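Local coordinates for secreted protein (Streptomyces lividans TK24, PDB 5LXZ) that binds copper and, as a galactose oxidase-like metalloradical protein of family AA5, probably oxidises alcohol or aldehyde groups, at residues 356-361 / 416-421; 537-542 / 554-559; 584-589 / 599-604. The protein carries 1 engineered substitution. One frame throughout, in Å; residues are numbered along the deposited sequence.

Interaction 1: 356-361 / 416-421; sequences LLPPAQ and DSVLVS
The ring of Pro-358 lies over the backbone of Asp-416 and against one methyl of Val-418. The contact joins two successive four-stranded blades of the Kelch beta-propeller. Residues 356-361 form the bend between strands 353-356 and 364-368 of one blade. Residues 416-421 lead into strand 418-421 of the next. The ring presents three carbons in turn. Its CG sits 3.1 Å from Asp-416 O. Its CB lies 3.6 Å from Asp-416 OD1. Its CD rests 3.8 Å from Val-418 CG2. No hydrogen bond crosses between the segments. Asp-416 O is buried here with no hydrogen-bonding partner in the model, and its burial against the ring carbons probably carries some energetic cost.

The carboxylate of Asp-416 has its charge answered elsewhere. OD1 forms a salt bridge with Arg-539 and OD2 one with Lys-537, both on strand 535-541 of the C-terminal domain. The CG of Asp-416 is anti to its carbonyl carbon (chi1 -59°), which sets OD1 beside the proline CB. These two bridges probably fix the rotation of the group. A cis peptide joins Pro-358 to Pro-359. Just beyond it, Ala-360 N probably makes a backbone hydrogen bond to Ser-556 O of the C-terminal domain.

Without CG and CD, an alanine here in place of Pro-358 would probably leave a gap beside Asp-416 O and Val-418 CG2 and leave the bend less firmly placed. Leu-357 extends the apolar patch. Its side chain crosses that of Val-418 at about a right angle. In Val-418, CG1 is anti to the backbone N (chi1 -178°), and the other branch faces the bend. That branch, CG2, receives both the proline CD and Leu-357 CD2, the latter at 4.0 Å.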
loop_
_atom_site.group_PDB
_atom_site.type_symbol
_atom_site.label_atom_id
_atom_site.label_comp_id
_atom_site.label_asym_id
_atom_site.label_seq_id
_atom_site.Cartn_x
_atom_site.Cartn_y
_atom_site.Cartn_z
ATOM N N LEU A 356 6.145 9.809 -5.207
ATOM C CA LEU A 356 6.124 11.104 -5.890
ATOM C C LEU A 356 7.374 11.829 -5.404
ATOM O O LEU A 356 7.458 12.167 -4.223
ATOM C CB LEU A 356 4.844 11.854 -5.589
ATOM C CG LEU A 356 4.752 13.289 -6.087
ATOM C CD1 LEU A 356 5.122 13.444 -7.540
ATOM C CD2 LEU A 356 3.345 13.773 -5.845
ATOM N N LEU A 357 8.386 11.919 -6.251
ATOM C CA LEU A 357 9.665 12.451 -5.824
ATOM C C LEU A 357 9.578 13.882 -5.374
ATOM O O LEU A 357 8.748 14.642 -5.859
ATOM C CB LEU A 357 10.704 12.352 -6.934
ATOM C CG LEU A 357 11.037 10.940 -7.389
ATOM C CD1 LEU A 357 11.911 11.013 -8.641
ATOM C CD2 LEU A 357 11.747 10.159 -6.302
ATOM N N PRO A 358 10.457 14.262 -4.432
ATOM C CA PRO A 358 10.505 15.636 -3.977
ATOM C C PRO A 358 11.246 16.505 -4.993
ATOM O O PRO A 358 12.243 16.030 -5.552
ATOM C CB PRO A 358 11.260 15.525 -2.648
ATOM C CG PRO A 358 12.095 14.338 -2.750
ATOM C CD PRO A 358 11.396 13.393 -3.696
ATOM N N PRO A 359 10.817 17.742 -5.290
ATOM C CA PRO A 359 9.563 18.323 -4.852
ATOM C C PRO A 359 8.405 17.875 -5.712
ATOM O O PRO A 359 8.554 17.680 -6.919
ATOM C CB PRO A 359 9.802 19.822 -5.031
ATOM C CG PRO A 359 10.706 19.893 -6.221
ATOM C CD PRO A 359 11.592 18.670 -6.155
ATOM N N ALA A 360 7.227 17.777 -5.096
ATOM C CA ALA A 360 6.027 17.322 -5.764
ATOM C C ALA A 360 5.619 18.162 -6.954
ATOM O O ALA A 360 4.974 17.674 -7.864
ATOM C CB ALA A 360 4.882 17.234 -4.784
ATOM N N GLN A 361 6.030 19.425 -6.958
ATOM C CA GLN A 361 5.793 20.263 -8.119
ATOM C C GLN A 361 6.250 19.631 -9.436
ATOM O O GLN A 361 5.647 19.901 -10.477
ATOM C CB GLN A 361 6.521 21.608 -7.966
ATOM C CG GLN A 361 5.790 22.555 -7.043
ATOM C CD GLN A 361 6.233 22.510 -5.582
ATOM O OE1 GLN A 361 6.774 21.516 -5.075
ATOM N NE2 GLN A 361 6.047 23.647 -4.894
ATOM N N ASP A 416 15.073 16.360 0.444
ATOM C CA ASP A 416 14.759 15.916 -0.929
ATOM C C ASP A 416 15.368 14.580 -1.302
ATOM O O ASP A 416 15.144 14.094 -2.437
ATOM C CB ASP A 416 15.038 16.938 -2.012
ATOM C CG ASP A 416 14.290 18.213 -1.827
ATOM O OD1 ASP A 416 13.186 18.215 -1.253
ATOM O OD2 ASP A 416 14.775 19.269 -2.316
ATOM N N SER A 417 16.093 13.946 -0.402
ATOM C CA SER A 417 16.446 12.552 -0.597
ATOM C C SER A 417 15.260 11.624 -0.337
ATOM O O SER A 417 14.273 12.017 0.275
ATOM C CB SER A 417 17.666 12.173 0.244
ATOM O OG SER A 417 17.406 12.077 1.606
ATOM N N VAL A 418 15.352 10.426 -0.882
ATOM C CA VAL A 418 14.391 9.371 -0.633
ATOM C C VAL A 418 15.138 8.179 -0.058
ATOM O O VAL A 418 16.041 7.650 -0.678
ATOM C CB VAL A 418 13.633 8.956 -1.896
ATOM C CG1 VAL A 418 12.592 7.874 -1.562
ATOM C CG2 VAL A 418 12.941 10.162 -2.514
ATOM N N LEU A 419 14.765 7.740 1.110
ATOM C CA LEU A 419 15.324 6.554 1.733
ATOM C C LEU A 419 14.667 5.314 1.195
ATOM O O LEU A 419 13.446 5.165 1.367
ATOM C CB LEU A 419 15.191 6.615 3.249
ATOM C CG LEU A 419 15.708 5.447 4.064
ATOM C CD1 LEU A 419 17.200 5.258 3.911
ATOM C CD2 LEU A 419 15.300 5.599 5.531
ATOM N N VAL A 420 15.429 4.427 0.565
ATOM C CA VAL A 420 14.948 3.193 -0.022
ATOM C C VAL A 420 15.647 2.070 0.705
ATOM O O VAL A 420 16.894 1.984 0.677
ATOM C CB VAL A 420 15.240 3.155 -1.529
ATOM C CG1 VAL A 420 14.798 1.838 -2.119
ATOM C CG2 VAL A 420 14.578 4.326 -2.222
ATOM N N SER A 421 14.897 1.250 1.415
ATOM C CA SER A 421 15.480 0.291 2.357
ATOM C C SER A 421 14.734 -1.018 2.389
ATOM O O SER A 421 13.522 -1.073 2.218
ATOM C CB SER A 421 15.512 0.938 3.767
ATOM O OG SER A 421 16.210 0.149 4.711
#

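Interaction 2: 537-542 / 554-559; sequences KVRLIR and QRSIAL. With EDO (1,2-ethanediol), chain K.
Arg-539 has CG anti to its carbonyl carbon (chi1 -64°), and its chain bends at chi2 (-67°), which carries it across the neighbouring strand to Ser-556 and Ala-558. Its CD passes 3.4 Å from Ser-556 OG. The guanidinium then spreads over the Ala-558 methyl, with NH1 3.4 Å from Ala-558 CB. Lys-537 CB lies over the opposite face, near the rim, so the flat group is sandwiched between two carbons. NE is held by the salt bridge to Asp-416 of the propeller.

NH1 also bonds to Val-538 O, which lies close to the guanidinium plane. The same oxygen accepts Leu-559 N at 3.0 Å. The two donors come from opposite faces of the carbonyl plane, so one backbone oxygen is gripped twice. A 1,2-ethanediol, probably from the crystallisation liquor, binds beside the guanidinium. Its O1 accepts from NH1 and NH2 at the guanidinium edge. Its O2 accepts from Val-538 N and donates to Leu-559 O at 2.7 Å.

Leu-540 and Ile-557 form a hydrogen-bonded antiparallel pair. Leu-540 N reaches Ile-557 O at 2.9 Å in the carbonyl plane, and Ile-557 N returns to Leu-540 O at 2.8 Å. Arg-542 N continues the ladder to Arg-555 O, nearly along the C=O axis. On the side of the sheet carrying Leu-540, Leu-559 sets CD2 against Leu-540 CB at 3.9 Å. Its CB meets Val-538 CG1, and Val-570 of strand 567-571 joins this apolar cluster. On the side of Arg-539, Ile-541 lays CG1 beside Ser-556. The pair lies in the middle of the sheet in the early-set, immunoglobulin-like C-terminal domain of galactose oxidase-like proteins, the face with Arg-539 turned to the propeller.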
loop_
_atom_site.group_PDB
_atom_site.type_symbol
_atom_site.label_atom_id
_atom_site.label_comp_id
_atom_site.label_asym_id
_atom_site.label_seq_id
_atom_site.Cartn_x
_atom_site.Cartn_y
_atom_site.Cartn_z
ATOM N N LYS A 537 16.036 25.618 2.018
ATOM C CA LYS A 537 14.873 24.872 1.529
ATOM C C LYS A 537 13.824 24.851 2.599
ATOM O O LYS A 537 14.130 24.668 3.765
ATOM C CB LYS A 537 15.227 23.421 1.237
ATOM C CG LYS A 537 16.066 23.184 0.016
ATOM C CD LYS A 537 16.316 21.699 -0.124
ATOM C CE LYS A 537 17.262 21.431 -1.245
ATOM N NZ LYS A 537 17.556 19.986 -1.239
ATOM N N VAL A 538 12.572 25.004 2.181
ATOM C CA VAL A 538 11.445 24.795 3.073
ATOM C C VAL A 538 10.570 23.756 2.362
ATOM O O VAL A 538 10.247 23.910 1.174
ATOM C CB VAL A 538 10.668 26.096 3.313
ATOM C CG1 VAL A 538 9.445 25.892 4.202
ATOM C CG2 VAL A 538 11.600 27.133 3.958
ATOM N N ARG A 539 10.161 22.738 3.099
ATOM C CA ARG A 539 9.352 21.656 2.552
ATOM C C ARG A 539 8.140 21.408 3.437
ATOM O O ARG A 539 8.260 21.311 4.668
ATOM C CB ARG A 539 10.200 20.385 2.461
ATOM C CG ARG A 539 11.369 20.439 1.516
ATOM C CD ARG A 539 10.887 20.551 0.082
ATOM N NE ARG A 539 11.983 20.655 -0.891
ATOM C CZ ARG A 539 12.451 21.797 -1.390
ATOM N NH1 ARG A 539 12.005 22.973 -0.995
ATOM N NH2 ARG A 539 13.444 21.752 -2.279
ATOM N N LEU A 540 6.992 21.281 2.783
ATOM C CA LEU A 540 5.770 20.870 3.419
ATOM C C LEU A 540 5.546 19.410 3.062
ATOM O O LEU A 540 5.398 19.097 1.891
ATOM C CB LEU A 540 4.675 21.737 2.884
ATOM C CG LEU A 540 3.536 22.116 3.710
ATOM C CD1 LEU A 540 3.914 22.738 5.056
ATOM C CD2 LEU A 540 2.576 23.015 2.914
ATOM N N ILE A 541 5.641 18.522 4.042
ATOM C CA ILE A 541 5.628 17.079 3.777
ATOM C C ILE A 541 4.391 16.477 4.393
ATOM O O ILE A 541 4.165 16.577 5.612
ATOM C CB ILE A 541 6.888 16.397 4.303
ATOM C CG1 ILE A 541 8.110 17.146 3.778
ATOM C CG2 ILE A 541 6.853 14.931 3.896
ATOM C CD1 ILE A 541 9.423 16.464 4.019
ATOM N N ARG A 542 3.594 15.835 3.562
ATOM C CA ARG A 542 2.379 15.221 4.033
ATOM C C ARG A 542 2.769 13.944 4.788
ATOM O O ARG A 542 3.570 13.186 4.307
ATOM C CB ARG A 542 1.447 14.928 2.871
ATOM C CG ARG A 542 0.019 14.648 3.305
ATOM C CD ARG A 542 -0.933 14.596 2.115
ATOM N NE ARG A 542 -2.341 14.389 2.509
ATOM C CZ ARG A 542 -3.212 15.346 2.861
ATOM N NH1 ARG A 542 -2.903 16.655 2.875
ATOM N NH2 ARG A 542 -4.445 15.007 3.108
ATOM N N GLN A 554 2.238 10.365 1.232
ATOM C CA GLN A 554 3.430 11.176 1.353
ATOM C C GLN A 554 3.713 11.945 0.049
ATOM O O GLN A 554 3.560 11.435 -1.028
ATOM C CB GLN A 554 4.680 10.423 1.861
ATOM C CG GLN A 554 5.201 9.487 0.825
ATOM C CD GLN A 554 6.488 8.775 1.203
ATOM O OE1 GLN A 554 7.345 9.275 1.910
ATOM N NE2 GLN A 554 6.637 7.597 0.668
ATOM N N ARG A 555 4.124 13.201 0.227
ATOM C CA ARG A 555 4.565 14.065 -0.865
ATOM C C ARG A 555 5.245 15.221 -0.174
ATOM O O ARG A 555 4.864 15.570 0.967
ATOM C CB ARG A 555 3.400 14.563 -1.746
ATOM C CG ARG A 555 2.205 15.143 -0.990
ATOM C CD ARG A 555 1.146 15.707 -1.914
ATOM N NE ARG A 555 0.635 14.671 -2.840
ATOM C CZ ARG A 555 0.077 14.916 -4.017
ATOM N NH1 ARG A 555 -0.062 16.154 -4.443
ATOM N NH2 ARG A 555 -0.348 13.909 -4.784
ATOM N N SER A 556 6.233 15.787 -0.831
ATOM C CA SER A 556 6.967 16.912 -0.259
ATOM C C SER A 556 6.898 18.076 -1.217
ATOM O O SER A 556 7.313 17.971 -2.359
ATOM C CB SER A 556 8.396 16.494 -0.076
ATOM O OG SER A 556 9.150 17.619 0.395
ATOM N N ILE A 557 6.357 19.182 -0.756
ATOM C CA ILE A 557 6.042 20.345 -1.575
ATOM C C ILE A 557 7.023 21.449 -1.234
ATOM O O ILE A 557 7.196 21.799 -0.076
ATOM C CB ILE A 557 4.612 20.791 -1.292
ATOM C CG1 ILE A 557 3.649 19.643 -1.669
ATOM C CG2 ILE A 557 4.279 22.078 -2.046
ATOM C CD1 ILE A 557 2.383 19.669 -0.875
ATOM N N ALA A 558 7.691 21.995 -2.249
ATOM C CA ALA A 558 8.582 23.149 -1.962
ATOM C C ALA A 558 7.826 24.414 -1.661
ATOM O O ALA A 558 6.875 24.718 -2.366
ATOM C CB ALA A 558 9.463 23.384 -3.179
ATOM N N LEU A 559 8.275 25.170 -0.666
ATOM C CA LEU A 559 7.685 26.479 -0.354
ATOM C C LEU A 559 8.685 27.590 -0.620
ATOM O O LEU A 559 9.833 27.493 -0.248
ATOM C CB LEU A 559 7.283 26.593 1.098
ATOM C CG LEU A 559 6.412 25.548 1.760
ATOM C CD1 LEU A 559 5.755 26.035 3.041
ATOM C CD2 LEU A 559 5.378 24.991 0.840
HETATM C C1 EDO K . 12.564 25.883 -3.038
HETATM O O1 EDO K . 13.363 24.699 -2.998
HETATM C C2 EDO K . 12.612 26.701 -1.736
HETATM O O2 EDO K . 12.087 26.001 -0.573
#

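Interaction 3: 584-589 / 599-604; sequences YMMFVT and EWVRVP
This is an antiparallel beta-hairpin contact, with Met-585 laid against Trp-600, and it sits on the last strand of the chain. Strands 582-590 and 599-603 are neighbours in the sheet of the early-set C-terminal domain. Four backbone bonds zip them together. Tyr-584 pairs with Val-601 and Met-586 with Glu-599, each through two bonds. Tyr-584 N reaches Val-601 O at 2.8 Å, and Met-586 N reaches Glu-599 O at 2.7 Å. Met-585 and Trp-600 form the non-hydrogen-bonded pair between them.

These two side chains leave the same side of the sheet, and with CG anti to the carbonyl carbon in both (chi1 -71° and -73°) they run side by side. The methionine CG stands over the six-membered ring of Trp-600 as a CH-pi contact, 3.9 Å from its centroid. The sulfur sits obliquely to the ring, a Met-aromatic contact. At the same ring, CE3 of Trp-600 lies 3.3 Å from Tyr-584 O. Leu-33 of strand 30-33 touches both side chains.

The other face of the sheet carries Tyr-584, Met-586 and Val-601. Met-586 CB packs on Val-601 CG2, and Phe-527 of strand 524-528 touches both residues. The tyrosine hydroxyl bonds to Gln-580 O. The tyrosine ring is also met obliquely by a valine methyl, with Tyr-584 CD1 3.8 Å from Val-603 CG2.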
loop_
_atom_site.group_PDB
_atom_site.type_symbol
_atom_site.label_atom_id
_atom_site.label_comp_id
_atom_site.label_asym_id
_atom_site.label_seq_id
_atom_site.Cartn_x
_atom_site.Cartn_y
_atom_site.Cartn_z
ATOM N N TYR A 584 0.352 18.946 7.455
ATOM C CA TYR A 584 1.654 18.733 6.924
ATOM C C TYR A 584 2.703 19.015 7.979
ATOM O O TYR A 584 2.527 19.892 8.829
ATOM C CB TYR A 584 1.940 19.685 5.786
ATOM C CG TYR A 584 1.152 19.448 4.517
ATOM C CD1 TYR A 584 -0.154 19.909 4.402
ATOM C CD2 TYR A 584 1.701 18.760 3.445
ATOM C CE1 TYR A 584 -0.884 19.677 3.261
ATOM C CE2 TYR A 584 0.979 18.542 2.290
ATOM C CZ TYR A 584 -0.314 18.973 2.197
ATOM O OH TYR A 584 -1.019 18.763 1.027
ATOM N N MET A 585 3.825 18.304 7.871
ATOM C CA MET A 585 5.069 18.681 8.539
ATOM C C MET A 585 5.792 19.731 7.749
ATOM O O MET A 585 6.048 19.537 6.561
ATOM C CB MET A 585 5.970 17.492 8.694
ATOM C CG MET A 585 5.507 16.472 9.715
ATOM S SD MET A 585 6.571 15.024 9.795
ATOM C CE MET A 585 6.191 14.164 8.268
ATOM N N MET A 586 6.182 20.854 8.371
ATOM C CA MET A 586 7.022 21.809 7.699
ATOM C C MET A 586 8.430 21.708 8.249
ATOM O O MET A 586 8.654 21.920 9.446
ATOM C CB MET A 586 6.509 23.239 7.822
ATOM C CG MET A 586 7.216 24.155 6.827
ATOM S SD MET A 586 6.795 25.875 7.077
ATOM C CE MET A 586 7.784 26.292 8.505
ATOM N N PHE A 587 9.360 21.422 7.362
ATOM C CA PHE A 587 10.785 21.326 7.694
ATOM C C PHE A 587 11.528 22.453 6.983
ATOM O O PHE A 587 11.262 22.767 5.810
ATOM C CB PHE A 587 11.396 20.018 7.178
ATOM C CG PHE A 587 10.965 18.789 7.911
ATOM C CD1 PHE A 587 11.666 18.315 9.007
ATOM C CD2 PHE A 587 9.881 18.018 7.436
ATOM C CE1 PHE A 587 11.296 17.122 9.640
ATOM C CE2 PHE A 587 9.525 16.852 8.067
ATOM C CZ PHE A 587 10.236 16.376 9.119
ATOM N N VAL A 588 12.524 23.024 7.661
ATOM C CA VAL A 588 13.443 23.939 6.993
ATOM C C VAL A 588 14.808 23.296 7.008
ATOM O O VAL A 588 15.191 22.686 8.020
ATOM C CB VAL A 588 13.427 25.354 7.618
ATOM C CG1 VAL A 588 11.983 25.853 7.677
ATOM C CG2 VAL A 588 14.077 25.414 9.002
ATOM N N THR A 589 15.547 23.428 5.930
ATOM C CA THR A 589 16.838 22.795 5.836
ATOM C C THR A 589 17.869 23.850 5.478
ATOM O O THR A 589 17.619 24.707 4.617
ATOM C CB THR A 589 16.765 21.676 4.795
ATOM O OG1 THR A 589 15.821 20.684 5.270
ATOM C CG2 THR A 589 18.061 21.003 4.608
ATOM N N GLU A 599 7.528 21.677 12.207
ATOM C CA GLU A 599 6.345 22.291 12.766
ATOM C C GLU A 599 5.160 21.837 11.965
ATOM O O GLU A 599 5.259 21.718 10.740
ATOM C CB GLU A 599 6.439 23.815 12.685
ATOM C CG GLU A 599 7.578 24.390 13.497
ATOM C CD GLU A 599 7.358 24.204 14.977
ATOM O OE1 GLU A 599 6.462 24.887 15.507
ATOM O OE2 GLU A 599 8.032 23.354 15.606
ATOM N N TRP A 600 4.034 21.658 12.621
ATOM C CA TRP A 600 2.795 21.273 11.934
ATOM C C TRP A 600 2.050 22.444 11.321
ATOM O O TRP A 600 1.854 23.491 11.970
ATOM C CB TRP A 600 1.895 20.480 12.863
ATOM C CG TRP A 600 2.374 19.087 13.124
ATOM C CD1 TRP A 600 3.163 18.671 14.148
ATOM C CD2 TRP A 600 2.220 17.961 12.273
ATOM N NE1 TRP A 600 3.443 17.352 14.042
ATOM C CE2 TRP A 600 2.897 16.883 12.881
ATOM C CE3 TRP A 600 1.530 17.734 11.083
ATOM C CZ2 TRP A 600 2.883 15.610 12.362
ATOM C CZ3 TRP A 600 1.547 16.455 10.545
ATOM C CH2 TRP A 600 2.236 15.417 11.173
ATOM N N VAL A 601 1.589 22.270 10.088
ATOM C CA VAL A 601 0.877 23.290 9.331
ATOM C C VAL A 601 -0.385 22.655 8.774
ATOM O O VAL A 601 -0.326 21.576 8.142
ATOM C CB VAL A 601 1.725 23.849 8.194
ATOM C CG1 VAL A 601 0.922 24.775 7.275
ATOM C CG2 VAL A 601 2.885 24.598 8.792
ATOM N N ARG A 602 -1.524 23.275 9.037
ATOM C CA ARG A 602 -2.772 22.859 8.441
ATOM C C ARG A 602 -3.062 23.712 7.246
ATOM O O ARG A 602 -3.093 24.933 7.325
ATOM C CB ARG A 602 -3.916 22.962 9.438
ATOM C CG ARG A 602 -5.204 22.362 8.903
ATOM C CD ARG A 602 -6.339 22.468 9.882
ATOM N NE ARG A 602 -6.859 23.804 10.057
ATOM C CZ ARG A 602 -7.826 24.365 9.320
ATOM N NH1 ARG A 602 -8.346 23.743 8.282
ATOM N NH2 ARG A 602 -8.247 25.593 9.619
ATOM N N VAL A 603 -3.351 23.068 6.132
ATOM C CA VAL A 603 -3.807 23.741 4.911
ATOM C C VAL A 603 -5.290 23.479 4.763
ATOM O O VAL A 603 -5.725 22.343 4.608
ATOM C CB VAL A 603 -3.022 23.235 3.694
ATOM C CG1 VAL A 603 -3.526 23.862 2.426
ATOM C CG2 VAL A 603 -1.533 23.449 3.859
ATOM N N PRO A 604 -6.113 24.519 4.781
ATOM C CA PRO A 604 -7.569 24.323 4.628
ATOM C C PRO A 604 -7.991 23.749 3.296
ATOM O O PRO A 604 -7.238 23.818 2.320
ATOM C CB PRO A 604 -8.133 25.741 4.731
ATOM C CG PRO A 604 -7.116 26.511 5.433
ATOM C CD PRO A 604 -5.772 25.918 5.107
ATOM O OXT PRO A 604 -9.102 23.143 3.186
#

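How the interactions relate
All three contacts are largely buried, and none is purely a surface contact. Asp-416 in interaction 1, Ala-558 in interaction 2, and Glu-599 and Trp-600 in interaction 3 are partly exposed. Interactions 2 and 3 extend one sheet: strands 535-541 and 582-590 are neighbours in it, with Ile-541 N probably bonded to Met-585 O. Interaction 1 belongs to the propeller and meets interaction 2 at the domain boundary through a salt bridge and a probable backbone bond. It does not touch interaction 3. Blade-to-blade contact rests on proline and aliphatic packing. Both strand pairs rest on backbone bonds, with an arginine packed over an alanine in interaction 2 and a methionine over a tryptophan in interaction 3.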